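Local coordinates for Atg5 (Kluyveromyces marxianus, PDB 3VQI), which takes part in autophagic vesicle formation, cytoplasm-to-vacuole transport and nucleophagy, and forms the autophagy-essential conjugate with Atg12, at residues P201-T206 with F268-T273; I243-D248 with F262-G267. All blocks are in the same frame, centred on the assembly; numbering follows the deposited sequence.

Contact 1: residues P201-T206 with F268-T273; sequences PVRVWT and FLYLVT
V202 to W205 pair in register with L269 to V272 as the parallel strands of the UblB domain, the pairing of first and last strands expected of a ubiquitin fold; the segment directions differ by 19°. The backbone ladder steps between the chains: P201 O accepts from L269 N, R203 N gives to L269 O, and R203 O accepts from L271 N. W205 N to L271 O is the shortest main-chain link at 2.9 Å, whereas the last rung, T273 N to W205 O, is weak at 3.4 Å.

Aromatic and charged groups gather on the face that carries R203, W205 and Y270. The guanidinium of R203 lies flat on F268, with planes 17° apart and R203 CZ 3.6 Å from the centroid of the F268 ring, 8° off the ring normal: a cation-pi stack. P201 presses on the opposite face of that ring, its CB 3.7 Å from the centroid. With R203 extended from CG to NE, its aliphatic part runs alongside Y270, and R203 NH1 donates a hydrogen bond to Y270 OH at 3.0 Å, near the guanidinium plane. Q213 takes NE and Q146 takes NH2, so with Y270 all three nitrogens are engaged, which should fix the rotation of the guanidinium; D266 in turn binds Y270 OH. W205 meets Y270 rim to rim, W205 NE1 being 3.6 Å from Y270 CD2.

On the other face, side chains meet across the strands through carbon atoms: V204 CG1 lies 3.9 Å from T273 CG2, and V202 CG1 and V204 CG1 reach L271 at longer range.

At the C-terminal end, W205 O is gripped twice by T273. Beside the weak amide bond, the hydroxyl donates in the carbonyl plane, T273 OG1 to W205 O at 2.6 Å.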
ATOM      1  N   PRO A 201      -3.759  14.716   2.287  1.00 72.37           N
ATOM      2  CA  PRO A 201      -4.240  13.332   2.430  1.00 69.86           C
ATOM      3  C   PRO A 201      -3.506  12.543   3.514  1.00 67.03           C
ATOM      4  O   PRO A 201      -2.346  12.169   3.345  1.00 65.83           O
ATOM      5  CB  PRO A 201      -4.014  12.742   1.038  1.00 70.19           C
ATOM      6  CG  PRO A 201      -4.132  13.947   0.138  1.00 71.31           C
ATOM      7  CD  PRO A 201      -3.331  14.971   0.900  1.00 71.22           C
ATOM      8  N   VAL A 202      -4.181  12.295   4.630  1.00 64.73           N
ATOM      9  CA  VAL A 202      -3.563  11.553   5.714  1.00 63.01           C
ATOM     10  C   VAL A 202      -4.458  10.432   6.200  1.00 62.57           C
ATOM     11  O   VAL A 202      -5.685  10.573   6.262  1.00 63.50           O
ATOM     12  CB  VAL A 202      -3.248  12.448   6.916  1.00 63.10           C
ATOM     13  CG1 VAL A 202      -2.394  11.682   7.915  1.00 63.16           C
ATOM     14  CG2 VAL A 202      -2.530  13.689   6.465  1.00 64.53           C
ATOM     15  N   ARG A 203      -3.830   9.314   6.541  1.00 60.24           N
ATOM     16  CA  ARG A 203      -4.552   8.155   7.039  1.00 56.80           C
ATOM     17  C   ARG A 203      -3.757   7.570   8.177  1.00 55.91           C
ATOM     18  O   ARG A 203      -2.553   7.337   8.050  1.00 54.93           O
ATOM     19  CB  ARG A 203      -4.755   7.132   5.923  1.00 54.57           C
ATOM     20  CG  ARG A 203      -5.871   7.526   4.974  1.00 50.18           C
ATOM     21  CD  ARG A 203      -5.949   6.615   3.772  1.00 48.35           C
ATOM     22  NE  ARG A 203      -7.073   6.982   2.922  1.00 43.98           N
ATOM     23  CZ  ARG A 203      -7.311   6.446   1.732  1.00 44.93           C
ATOM     24  NH1 ARG A 203      -6.496   5.516   1.246  1.00 46.29           N
ATOM     25  NH2 ARG A 203      -8.370   6.832   1.037  1.00 44.17           N
ATOM     26  N   VAL A 204      -4.434   7.355   9.298  1.00 55.58           N
ATOM     27  CA  VAL A 204      -3.778   6.813  10.478  1.00 56.83           C
ATOM     28  C   VAL A 204      -4.339   5.444  10.831  1.00 55.75           C
ATOM     29  O   VAL A 204      -5.545   5.219  10.728  1.00 55.12           O
ATOM     30  CB  VAL A 204      -3.971   7.751  11.689  1.00 57.94           C
ATOM     31  CG1 VAL A 204      -3.101   7.290  12.848  1.00 57.71           C
ATOM     32  CG2 VAL A 204      -3.641   9.183  11.299  1.00 58.50           C
ATOM     33  N   TRP A 205      -3.457   4.533  11.234  1.00 55.19           N
ATOM     34  CA  TRP A 205      -3.871   3.187  11.619  1.00 54.18           C
ATOM     35  C   TRP A 205      -3.856   3.094  13.126  1.00 55.00           C
ATOM     36  O   TRP A 205      -2.897   3.523  13.768  1.00 56.98           O
ATOM     37  CB  TRP A 205      -2.931   2.117  11.058  1.00 52.07           C
ATOM     38  CG  TRP A 205      -3.048   1.904   9.584  1.00 52.86           C
ATOM     39  CD1 TRP A 205      -2.251   2.438   8.611  1.00 52.24           C
ATOM     40  CD2 TRP A 205      -4.014   1.083   8.907  1.00 53.64           C
ATOM     41  NE1 TRP A 205      -2.655   1.998   7.373  1.00 53.02           N
ATOM     42  CE2 TRP A 205      -3.731   1.166   7.523  1.00 53.44           C
ATOM     43  CE3 TRP A 205      -5.088   0.288   9.334  1.00 51.88           C
ATOM     44  CZ2 TRP A 205      -4.487   0.476   6.562  1.00 52.99           C
ATOM     45  CZ3 TRP A 205      -5.835  -0.395   8.379  1.00 50.90           C
ATOM     46  CH2 TRP A 205      -5.528  -0.297   7.008  1.00 52.25           C
ATOM     47  N   THR A 206      -4.928   2.541  13.685  1.00 54.35           N
ATOM     48  CA  THR A 206      -5.050   2.370  15.126  1.00 52.91           C
ATOM     49  C   THR A 206      -4.339   1.097  15.558  1.00 54.41           C
ATOM     50  O   THR A 206      -3.751   0.388  14.737  1.00 55.43           O
ATOM     51  CB  THR A 206      -6.509   2.253  15.540  1.00 51.16           C
ATOM     52  OG1 THR A 206      -7.110   1.139  14.860  1.00 52.03           O
ATOM     53  CG2 THR A 206      -7.252   3.522  15.193  1.00 51.59           C
ATOM     54  N   PHE A 268      -1.529   9.185  -0.290  1.00 53.57           N
ATOM     55  CA  PHE A 268      -1.742   9.403   1.118  1.00 52.02           C
ATOM     56  C   PHE A 268      -0.503   9.104   1.925  1.00 52.46           C
ATOM     57  O   PHE A 268       0.317   8.267   1.562  1.00 52.70           O
ATOM     58  CB  PHE A 268      -2.900   8.547   1.628  1.00 50.22           C
ATOM     59  CG  PHE A 268      -4.251   9.010   1.169  1.00 47.98           C
ATOM     60  CD1 PHE A 268      -4.672   8.796  -0.138  1.00 46.68           C
ATOM     61  CD2 PHE A 268      -5.127   9.642   2.062  1.00 47.79           C
ATOM     62  CE1 PHE A 268      -5.949   9.200  -0.556  1.00 45.04           C
ATOM     63  CE2 PHE A 268      -6.408  10.050   1.652  1.00 44.49           C
ATOM     64  CZ  PHE A 268      -6.816   9.825   0.340  1.00 43.69           C
ATOM     65  N   LEU A 269      -0.371   9.830   3.023  1.00 53.97           N
ATOM     66  CA  LEU A 269       0.732   9.652   3.952  1.00 53.94           C
ATOM     67  C   LEU A 269       0.142   8.748   5.026  1.00 53.99           C
ATOM     68  O   LEU A 269      -0.848   9.106   5.663  1.00 55.40           O
ATOM     69  CB  LEU A 269       1.120  10.997   4.558  1.00 53.30           C
ATOM     70  CG  LEU A 269       1.975  11.012   5.823  1.00 51.97           C
ATOM     71  CD1 LEU A 269       3.384  10.449   5.585  1.00 48.62           C
ATOM     72  CD2 LEU A 269       2.017  12.454   6.275  1.00 50.41           C
ATOM     73  N   TYR A 270       0.725   7.575   5.215  1.00 53.46           N
ATOM     74  CA  TYR A 270       0.206   6.652   6.208  1.00 53.20           C
ATOM     75  C   TYR A 270       1.014   6.620   7.488  1.00 54.10           C
ATOM     76  O   TYR A 270       2.228   6.421   7.478  1.00 53.91           O
ATOM     77  CB  TYR A 270       0.137   5.222   5.648  1.00 50.63           C
ATOM     78  CG  TYR A 270      -0.886   5.013   4.560  1.00 48.04           C
ATOM     79  CD1 TYR A 270      -0.605   5.350   3.236  1.00 45.37           C
ATOM     80  CD2 TYR A 270      -2.134   4.467   4.851  1.00 45.54           C
ATOM     81  CE1 TYR A 270      -1.545   5.139   2.232  1.00 42.89           C
ATOM     82  CE2 TYR A 270      -3.079   4.259   3.857  1.00 43.55           C
ATOM     83  CZ  TYR A 270      -2.780   4.597   2.548  1.00 43.56           C
ATOM     84  OH  TYR A 270      -3.725   4.407   1.562  1.00 40.27           O
ATOM     85  N   LEU A 271       0.320   6.806   8.598  1.00 55.34           N
ATOM     86  CA  LEU A 271       0.960   6.747   9.895  1.00 58.12           C
ATOM     87  C   LEU A 271       0.483   5.487  10.599  1.00 59.14           C
ATOM     88  O   LEU A 271      -0.720   5.221  10.666  1.00 58.96           O
ATOM     89  CB  LEU A 271       0.581   7.957  10.740  1.00 59.26           C
ATOM     90  CG  LEU A 271       1.455   9.207  10.658  1.00 61.16           C
ATOM     91  CD1 LEU A 271       1.404   9.793   9.253  1.00 62.95           C
ATOM     92  CD2 LEU A 271       0.959  10.216  11.693  1.00 62.12           C
ATOM     93  N   VAL A 272       1.424   4.701  11.096  1.00 60.84           N
ATOM     94  CA  VAL A 272       1.092   3.500  11.841  1.00 62.32           C
ATOM     95  C   VAL A 272       1.487   3.763  13.293  1.00 64.77           C
ATOM     96  O   VAL A 272       2.667   3.923  13.612  1.00 64.68           O
ATOM     97  CB  VAL A 272       1.848   2.280  11.308  1.00 61.46           C
ATOM     98  CG1 VAL A 272       1.803   1.148  12.324  1.00 62.14           C
ATOM     99  CG2 VAL A 272       1.212   1.825  10.007  1.00 61.89           C
ATOM    100  N   THR A 273       0.483   3.830  14.161  1.00 67.53           N
ATOM    101  CA  THR A 273       0.691   4.080  15.583  1.00 70.91           C
ATOM    102  C   THR A 273       1.313   2.896  16.314  1.00 73.54           C
ATOM    103  O   THR A 273       1.207   1.745  15.877  1.00 74.41           O
ATOM    104  CB  THR A 273      -0.634   4.399  16.278  1.00 70.50           C
ATOM    105  OG1 THR A 273      -1.583   3.368  15.966  1.00 68.45           O
ATOM    106  CG2 THR A 273      -1.167   5.752  15.825  1.00 69.06           C
TER

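Contact 2: residues I243-D248 with F262-G267; sequences IIQGID and FASIDG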
ATOM      1  N   ILE A 243       5.259   5.039  12.817  1.00 77.92           N
ATOM      2  CA  ILE A 243       5.867   4.298  11.714  1.00 74.59           C
ATOM      3  C   ILE A 243       5.382   4.809  10.365  1.00 73.14           C
ATOM      4  O   ILE A 243       4.200   4.712  10.040  1.00 74.19           O
ATOM      5  CB  ILE A 243       5.584   2.789  11.781  1.00 74.01           C
ATOM      6  CG1 ILE A 243       6.222   2.182  13.034  1.00 72.50           C
ATOM      7  CG2 ILE A 243       6.163   2.113  10.547  1.00 74.10           C
ATOM      8  CD1 ILE A 243       6.172   0.658  13.074  1.00 69.58           C
ATOM      9  N   ILE A 244       6.306   5.366   9.589  1.00 70.84           N
ATOM     10  CA  ILE A 244       5.994   5.891   8.269  1.00 67.45           C
ATOM     11  C   ILE A 244       6.998   5.337   7.277  1.00 66.91           C
ATOM     12  O   ILE A 244       8.199   5.358   7.532  1.00 66.87           O
ATOM     13  CB  ILE A 244       6.091   7.409   8.233  1.00 66.77           C
ATOM     14  CG1 ILE A 244       5.094   8.011   9.221  1.00 65.42           C
ATOM     15  CG2 ILE A 244       5.826   7.908   6.825  1.00 65.63           C
ATOM     16  CD1 ILE A 244       5.172   9.515   9.319  1.00 64.56           C
ATOM     17  N   GLN A 245       6.500   4.832   6.153  1.00 65.30           N
ATOM     18  CA  GLN A 245       7.357   4.274   5.119  1.00 64.34           C
ATOM     19  C   GLN A 245       8.426   3.337   5.667  1.00 66.35           C
ATOM     20  O   GLN A 245       9.515   3.233   5.100  1.00 66.63           O
ATOM     21  CB  GLN A 245       8.009   5.404   4.329  1.00 61.24           C
ATOM     22  CG  GLN A 245       7.085   6.053   3.320  1.00 56.61           C
ATOM     23  CD  GLN A 245       6.747   5.113   2.182  1.00 55.72           C
ATOM     24  OE1 GLN A 245       7.327   4.028   2.063  1.00 55.23           O
ATOM     25  NE2 GLN A 245       5.817   5.525   1.331  1.00 54.76           N
ATOM     26  N   GLY A 246       8.110   2.664   6.772  1.00 67.93           N
ATOM     27  CA  GLY A 246       9.040   1.721   7.371  1.00 69.94           C
ATOM     28  C   GLY A 246      10.092   2.309   8.297  1.00 72.87           C
ATOM     29  O   GLY A 246      11.032   1.616   8.707  1.00 72.31           O
ATOM     30  N   ILE A 247       9.944   3.584   8.638  1.00 74.48           N
ATOM     31  CA  ILE A 247      10.907   4.227   9.518  1.00 76.06           C
ATOM     32  C   ILE A 247      10.228   4.932  10.688  1.00 77.59           C
ATOM     33  O   ILE A 247       9.158   5.530  10.540  1.00 75.40           O
ATOM     34  CB  ILE A 247      11.791   5.230   8.729  1.00 76.56           C
ATOM     35  CG1 ILE A 247      10.916   6.265   8.022  1.00 76.88           C
ATOM     36  CG2 ILE A 247      12.629   4.484   7.690  1.00 75.89           C
ATOM     37  CD1 ILE A 247      11.656   7.067   6.970  1.00 77.60           C
ATOM     38  N   ASP A 248      10.854   4.827  11.859  1.00 80.07           N
ATOM     39  CA  ASP A 248      10.341   5.448  13.076  1.00 81.25           C
ATOM     40  C   ASP A 248      10.559   6.952  12.994  1.00 82.08           C
ATOM     41  O   ASP A 248      11.693   7.413  12.948  1.00 82.53           O
ATOM     42  CB  ASP A 248      11.058   4.891  14.312  1.00 80.97           C
ATOM     43  CG  ASP A 248      10.845   3.393  14.497  1.00 81.90           C
ATOM     44  OD1 ASP A 248       9.681   2.943  14.467  1.00 82.32           O
ATOM     45  OD2 ASP A 248      11.840   2.661  14.684  1.00 82.87           O
ATOM     46  N   PHE A 262       7.141  11.532   2.256  1.00 63.86           N
ATOM     47  CA  PHE A 262       6.746  10.149   2.510  1.00 60.27           C
ATOM     48  C   PHE A 262       5.397   9.633   2.025  1.00 58.47           C
ATOM     49  O   PHE A 262       5.058   8.480   2.292  1.00 56.61           O
ATOM     50  CB  PHE A 262       6.856   9.864   4.005  1.00 61.13           C
ATOM     51  CG  PHE A 262       8.252   9.943   4.539  1.00 61.14           C
ATOM     52  CD1 PHE A 262       9.304   9.335   3.861  1.00 61.47           C
ATOM     53  CD2 PHE A 262       8.513  10.577   5.753  1.00 61.76           C
ATOM     54  CE1 PHE A 262      10.599   9.355   4.388  1.00 63.57           C
ATOM     55  CE2 PHE A 262       9.801  10.601   6.289  1.00 62.22           C
ATOM     56  CZ  PHE A 262      10.848   9.988   5.606  1.00 62.20           C
ATOM     57  N   ALA A 263       4.625  10.463   1.334  1.00 56.89           N
ATOM     58  CA  ALA A 263       3.332  10.018   0.828  1.00 55.90           C
ATOM     59  C   ALA A 263       3.545   8.768  -0.023  1.00 56.22           C
ATOM     60  O   ALA A 263       4.546   8.653  -0.732  1.00 56.72           O
ATOM     61  CB  ALA A 263       2.684  11.108  -0.003  1.00 54.59           C
ATOM     62  N   SER A 264       2.599   7.839   0.051  1.00 55.29           N
ATOM     63  CA  SER A 264       2.692   6.588  -0.697  1.00 53.84           C
ATOM     64  C   SER A 264       2.219   6.773  -2.138  1.00 52.95           C
ATOM     65  O   SER A 264       1.613   7.785  -2.459  1.00 54.53           O
ATOM     66  CB  SER A 264       1.879   5.515   0.025  1.00 52.06           C
ATOM     67  OG  SER A 264       2.354   5.371   1.356  1.00 49.90           O
ATOM     68  N   ILE A 265       2.489   5.799  -3.001  1.00 51.32           N
ATOM     69  CA  ILE A 265       2.115   5.902  -4.411  1.00 51.67           C
ATOM     70  C   ILE A 265       0.653   6.188  -4.693  1.00 49.83           C
ATOM     71  O   ILE A 265       0.286   6.442  -5.834  1.00 47.79           O
ATOM     72  CB  ILE A 265       2.486   4.623  -5.211  1.00 54.14           C
ATOM     73  CG1 ILE A 265       1.907   3.393  -4.508  1.00 53.19           C
ATOM     74  CG2 ILE A 265       4.008   4.529  -5.392  1.00 53.41           C
ATOM     75  CD1 ILE A 265       2.068   2.115  -5.286  1.00 56.14           C
ATOM     76  N   ASP A 266      -0.191   6.125  -3.672  1.00 49.77           N
ATOM     77  CA  ASP A 266      -1.603   6.379  -3.899  1.00 49.74           C
ATOM     78  C   ASP A 266      -2.015   7.786  -3.482  1.00 51.03           C
ATOM     79  O   ASP A 266      -3.182   8.163  -3.617  1.00 52.70           O
ATOM     80  CB  ASP A 266      -2.459   5.338  -3.177  1.00 48.15           C
ATOM     81  CG  ASP A 266      -2.404   5.472  -1.666  1.00 47.82           C
ATOM     82  OD1 ASP A 266      -3.234   4.811  -1.013  1.00 45.29           O
ATOM     83  OD2 ASP A 266      -1.544   6.223  -1.135  1.00 48.43           O
ATOM     84  N   GLY A 267      -1.065   8.558  -2.966  1.00 50.69           N
ATOM     85  CA  GLY A 267      -1.368   9.929  -2.592  1.00 53.87           C
ATOM     86  C   GLY A 267      -1.608  10.213  -1.120  1.00 54.14           C
ATOM     87  O   GLY A 267      -1.865  11.353  -0.729  1.00 53.60           O
TER
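A beta hairpin of the UblB domain with a two-residue loop, closed by a type I' turn from I244 to I247, packs against F262 at the end of helix 255-262. Paired backbone bonds define the turn: I247 N donates to I244 O at 2.7 Å, and I244 N donates to I247 O at 3.0 Å. Q245 and G246 form its corner, both with positive phi; at G246 a side chain would run into the preceding carbonyl oxygen.

Three hairpin side chains meet F262, none squarely over its face or edge; those of I244 and I247 both cross that of F262 at about a right angle. I244 brings CG2 to 3.6 Å from F262 CB. At the same base, the aliphatic part of Q245 leans on F262, Q245 CG lying 3.9 Å from F262 CB. At the far end of the ring, I247 CD1 is 3.3 Å from F262 CZ. The chi1 of I247, 57°, sets CG1 between the backbone N and the carbonyl carbon, and the near-anti chi2 then carries CD1 out to the ring.

The polar link comes from Q245. A bend at chi2 (-68°) turns its amide to the helix end, where Q245 NE2 donates to F262 O at 3.2 Å. That oxygen lies almost in the amide plane of Q245, whereas the donor stands 41° out of the carbonyl plane. The stronger partner of Q245 NE2 is D45 OD2, so the amide ties the helix end to a carboxylate. S264 OG, 3.5 Å from Q245 NE2, stands at too poor an angle for a hydrogen bond.

In the fold
Both contacts lie within the UblB domain, their centres 8 Å apart, and contact 2 is nested in the chain loop that contact 1 closes. Contact 1 is the more deeply buried, with ten of twelve touching residues buried and 701 Å² covered; contact 2 is partly buried, covers 243 Å² and includes the exposed I247. Their chemistry follows suit: a regular strand ladder with a cation-pi stack against one side-chain hydrogen bond and apolar packing on a phenyl ring. Strand 269-272 joins them, since V272 O probably accepts from I243 N at 2.9 Å, while I244 touches L269 and L271. A second junction is the packing of S264 OG on Y270 CD1.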